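Side-chain contacts in Thiol:disulfide interchange protein DsbA (Neisseria meningitidis MC58, PDB 3HZ8), which probably acts as a periplasmic thiol-disulfide oxidoreductase of the DsbA family, passing disulfide bonds to proteins through a redox-active cysteine pair: residues 114-117 / 121-124; 78-83 / 89-94. The protein carries 1 engineered substitution. All coordinates share one frame; numbering follows the deposited sequence. Where two conformers were deposited one is given.

Overall arrangement
Both contacts belong to the helical part of a DsbA-type thioredoxin fold, where the helices following strand 57-63 pack on one another before the chain returns to the sheet at 157-160. They lie in series along the chain, with centres about 10 Å apart. Contact 2 joins the consecutive helices 71-83 and 88-101, while contact 1 folds the end of helix 109-118 against the turn that leads into helix 124-132. Phe122 links them: its CD1 lies 3.6 Å from Ala91 CA, while its far edge meets Trp115 in contact 1. Contact 2 has the more direct tie to the redox centre, through the bond from Asn92 to Tyr34, two residues before Cys36 of the Cys36-Cys39 disulfide.

Contact 1: 114-117 / 121-124; sequences KWLG and AFDG
Trp115 and Phe122 meet through the six-membered half of the indole and the outer end of the phenyl ring, an apolar contact between the two. The indole's CZ3 lies 4.0 Å from Phe122 CZ, and CH2 is almost as near. Seen from the phenyl group, the indole carbon arrives at the edge, close to the ring plane, and the two side chains cross at about a right angle. Phe122 CG stands between the backbone N and the carbonyl carbon (chi1 67°), which carries CZ back toward helix 109-118; Trp115 reaches out with CG opposite its own N (chi1 -174°). Leu116 adds a methyl to the same phenyl edge, CD2 being 4.3 Å from Phe122 CZ. Farther along, the backbones themselves close up. Leu116 O takes a CA-H...O contact from Gly124 CA at 3.1 Å, bent to 129° at the hydrogen, and glycine has no side chain to stand in the way. Asp123, at the N-cap of helix 124-132, accepts a hydrogen bond at OD1 from Lys126 N. With apolar side chains on one part and a bent CA-H...O contact on the other, the corner between helices 109-118 and 124-132 probably relies on burial and close fit, the backbone contact adding a modest polar component.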
loop_
_atom_site.group_PDB
_atom_site.type_symbol
_atom_site.label_atom_id
_atom_site.label_comp_id
_atom_site.label_asym_id
_atom_site.label_seq_id
_atom_site.Cartn_x
_atom_site.Cartn_y
_atom_site.Cartn_z
ATOM N N LYS A 114 -7.452 5.203 21.536
ATOM C CA LYS A 114 -7.560 4.226 22.623
ATOM C C LYS A 114 -7.059 2.857 22.162
ATOM O O LYS A 114 -6.275 2.213 22.856
ATOM C CB LYS A 114 -9.004 4.137 23.144
ATOM C CG LYS A 114 -9.256 3.043 24.184
ATOM C CD LYS A 114 -10.751 2.790 24.382
ATOM C CE LYS A 114 -11.026 1.697 25.411
ATOM N NZ LYS A 114 -10.660 0.340 24.919
ATOM N N TRP A 115 -7.518 2.428 20.985
ATOM C CA TRP A 115 -7.109 1.146 20.407
ATOM C C TRP A 115 -5.584 1.073 20.219
ATOM O O TRP A 115 -4.935 0.086 20.607
ATOM C CB TRP A 115 -7.850 0.912 19.081
ATOM C CG TRP A 115 -7.609 -0.444 18.476
ATOM C CD1 TRP A 115 -8.267 -1.601 18.766
ATOM C CD2 TRP A 115 -6.641 -0.772 17.470
ATOM N NE1 TRP A 115 -7.758 -2.635 18.012
ATOM C CE2 TRP A 115 -6.760 -2.152 17.208
ATOM C CE3 TRP A 115 -5.685 -0.031 16.764
ATOM C CZ2 TRP A 115 -5.960 -2.807 16.262
ATOM C CZ3 TRP A 115 -4.877 -0.690 15.833
ATOM C CH2 TRP A 115 -5.024 -2.060 15.596
ATOM N N LEU A 116 -5.005 2.122 19.641
ATOM C CA LEU A 116 -3.562 2.138 19.414
ATOM C C LEU A 116 -2.793 2.018 20.730
ATOM O O LEU A 116 -1.819 1.268 20.819
ATOM C CB LEU A 116 -3.128 3.394 18.668
ATOM C CG LEU A 116 -3.374 3.424 17.163
ATOM C CD1 LEU A 116 -2.958 4.798 16.623
ATOM C CD2 LEU A 116 -2.590 2.300 16.471
ATOM N N GLY A 117 -3.227 2.764 21.747
ATOM C CA GLY A 117 -2.561 2.719 23.040
ATOM C C GLY A 117 -2.496 1.337 23.662
ATOM O O GLY A 117 -1.586 1.055 24.435
ATOM N N ALA A 121 1.476 -6.192 20.220
ATOM C CA ALA A 121 1.969 -7.156 19.205
ATOM C C ALA A 121 2.806 -6.420 18.178
ATOM O O ALA A 121 3.734 -6.989 17.589
ATOM C CB ALA A 121 0.844 -7.878 18.535
ATOM N N PHE A 122 2.423 -5.164 17.949
ATOM C CA PHE A 122 3.287 -4.147 17.395
ATOM C C PHE A 122 3.292 -2.988 18.396
ATOM O O PHE A 122 2.459 -2.966 19.315
ATOM C CB PHE A 122 2.801 -3.709 16.002
ATOM C CG PHE A 122 1.469 -2.985 16.006
ATOM C CD1 PHE A 122 0.276 -3.687 16.033
ATOM C CD2 PHE A 122 1.422 -1.598 15.955
ATOM C CE1 PHE A 122 -0.960 -3.027 16.026
ATOM C CE2 PHE A 122 0.200 -0.921 15.934
ATOM C CZ PHE A 122 -0.994 -1.640 15.981
ATOM N N ASP A 123 4.211 -2.042 18.220
ATOM C CA ASP A 123 4.386 -0.922 19.151
ATOM C C ASP A 123 3.260 0.105 18.997
ATOM O O ASP A 123 3.446 1.158 18.375
ATOM C CB ASP A 123 5.766 -0.274 18.957
ATOM C CG ASP A 123 6.215 0.571 20.153
ATOM O OD1 ASP A 123 5.372 1.161 20.877
ATOM O OD2 ASP A 123 7.447 0.671 20.352
ATOM N N GLY A 124 2.103 -0.211 19.577
ATOM C CA GLY A 124 0.941 0.690 19.521
ATOM C C GLY A 124 1.191 2.111 20.015
ATOM O O GLY A 124 0.696 3.079 19.426
#

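Contact 2: 78-83 / 89-94; sequences AAVDMA and DVANSH
Val80 carries this contact, setting one methyl group against two consecutive residues of the next helix. Its side chain leaves the backbone in the direction of residues 89-94, and with CG1 opposite the backbone N (chi1 166°) that branch alone does the touching. CG1 sits 3.8 Å from Ala91 CB, methyl against methyl, and 3.7 Å from Asn92 OD1. Ala91 also points at the facing helix, and its short side chain allows a close approach: the CA atoms of Val80 and Ala91 are 6.8 Å apart, the smallest such separation between the two segments.

Asn92 comes in from beside Ala91. Its CG lies opposite its own carbonyl carbon (chi1 -75°), and the amide reaches across toward helix 71-83, bringing OD1 alongside the valine methyl in a van der Waals contact. The polar needs of this buried amide are met elsewhere: OD1 is hydrogen-bonded to Tyr34 OH, from the loop between strand 26-32 and helix 37-50, and ND2 makes a weak hydrogen bond to Glu43 OE2 on that helix. Both ends of the amide are thus engaged, which probably limits its rotation, the Tyr34 bond more than the weak one to Glu43.

Around this small interface the helices close in. Lys88 and Ile95 of helix 88-101 also touch Val80, Lys88 forms a salt bridge to Asp81 near the connection between the two helices, and the turn before helix 124-132 packs on helix 88-101. The pair thus lies against other members of the helical part, while Asn92 connects it to the thioredoxin core and the Cys36-Cys39 region.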
loop_
_atom_site.group_PDB
_atom_site.type_symbol
_atom_site.label_atom_id
_atom_site.label_comp_id
_atom_site.label_asym_id
_atom_site.label_seq_id
_atom_site.Cartn_x
_atom_site.Cartn_y
_atom_site.Cartn_z
ATOM N N ALA A 78 -0.340 6.115 7.452
ATOM C CA ALA A 78 0.873 6.922 7.548
ATOM C C ALA A 78 1.616 6.587 8.840
ATOM O O ALA A 78 2.815 6.323 8.815
ATOM C CB ALA A 78 0.518 8.389 7.496
ATOM N N ALA A 79 0.895 6.563 9.957
ATOM C CA ALA A 79 1.510 6.297 11.258
ATOM C C ALA A 79 2.164 4.911 11.337
ATOM O O ALA A 79 3.233 4.751 11.946
ATOM C CB ALA A 79 0.465 6.450 12.352
ATOM N N VAL A 80 1.513 3.906 10.747
ATOM C CA VAL A 80 2.047 2.538 10.716
ATOM C C VAL A 80 3.338 2.531 9.912
ATOM O O VAL A 80 4.330 1.923 10.317
ATOM C CB VAL A 80 1.025 1.546 10.098
ATOM C CG1 VAL A 80 1.686 0.194 9.728
ATOM C CG2 VAL A 80 -0.147 1.350 11.033
ATOM N N ASP A 81 3.326 3.209 8.769
ATOM C CA ASP A 81 4.515 3.293 7.936
ATOM C C ASP A 81 5.682 3.901 8.711
ATOM O O ASP A 81 6.807 3.394 8.640
ATOM C CB ASP A 81 4.223 4.103 6.673
ATOM C CG ASP A 81 4.670 3.400 5.424
ATOM O OD1 ASP A 81 5.325 2.336 5.525
ATOM O OD2 ASP A 81 4.349 3.922 4.336
ATOM N N MET A 82 5.384 4.958 9.476
ATOM C CA MET A 82 6.365 5.698 10.271
ATOM C C MET A 82 6.907 4.869 11.441
ATOM O O MET A 82 8.055 4.416 11.439
ATOM C CB MET A 82 5.728 6.990 10.818
ATOM C CG MET A 82 5.332 8.018 9.767
ATOM S SD MET A 82 4.285 9.384 10.337
ATOM C CE MET A 82 5.289 10.003 11.691
ATOM N N ALA A 83 6.062 4.694 12.444
ATOM C CA ALA A 83 6.458 4.111 13.720
ATOM C C ALA A 83 6.606 2.597 13.719
ATOM O O ALA A 83 7.265 2.028 14.598
ATOM C CB ALA A 83 5.479 4.519 14.767
ATOM N N ASP A 89 4.016 -5.627 9.008
ATOM C CA ASP A 89 3.169 -6.773 8.697
ATOM C C ASP A 89 2.217 -7.152 9.820
ATOM O O ASP A 89 1.037 -7.400 9.566
ATOM C CB ASP A 89 4.010 -7.964 8.239
ATOM C CG ASP A 89 4.761 -7.672 6.962
ATOM O OD1 ASP A 89 4.434 -6.662 6.293
ATOM O OD2 ASP A 89 5.676 -8.444 6.621
ATOM N N VAL A 90 2.737 -7.188 11.054
ATOM C CA VAL A 90 1.939 -7.412 12.261
ATOM C C VAL A 90 0.890 -6.302 12.437
ATOM O O VAL A 90 -0.267 -6.567 12.726
ATOM C CB VAL A 90 2.849 -7.476 13.522
ATOM C CG1 VAL A 90 2.039 -7.869 14.756
ATOM C CG2 VAL A 90 4.019 -8.449 13.304
ATOM N N ALA A 91 1.332 -5.053 12.265
ATOM C CA ALA A 91 0.434 -3.888 12.411
ATOM C C ALA A 91 -0.741 -3.954 11.427
ATOM O O ALA A 91 -1.905 -3.874 11.820
ATOM C CB ALA A 91 1.199 -2.597 12.260
ATOM N N ASN A 92 -0.429 -4.146 10.146
ATOM C CA ASN A 92 -1.463 -4.263 9.133
ATOM C C ASN A 92 -2.392 -5.429 9.384
ATOM O O ASN A 92 -3.609 -5.301 9.250
ATOM C CB ASN A 92 -0.829 -4.382 7.760
ATOM C CG ASN A 92 -0.300 -3.067 7.258
ATOM O OD1 ASN A 92 -0.588 -2.002 7.816
ATOM N ND2 ASN A 92 0.451 -3.124 6.170
ATOM N N SER A 93 -1.792 -6.558 9.764
ATOM C CA SER A 93 -2.536 -7.733 10.185
ATOM C C SER A 93 -3.546 -7.381 11.277
ATOM O O SER A 93 -4.724 -7.697 11.139
ATOM C CB SER A 93 -1.590 -8.825 10.687
ATOM O OG SER A 93 -2.331 -9.981 11.027
ATOM N N HIS A 94 -3.062 -6.718 12.332
ATOM C CA HIS A 94 -3.897 -6.279 13.463
ATOM C C HIS A 94 -5.010 -5.319 13.015
ATOM O O HIS A 94 -6.156 -5.446 13.422
ATOM C CB HIS A 94 -3.028 -5.638 14.560
ATOM C CG HIS A 94 -2.533 -6.608 15.587
ATOM N ND1 HIS A 94 -2.501 -6.320 16.937
ATOM C CD2 HIS A 94 -2.077 -7.875 15.461
ATOM C CE1 HIS A 94 -2.034 -7.368 17.594
ATOM N NE2 HIS A 94 -1.768 -8.325 16.720
#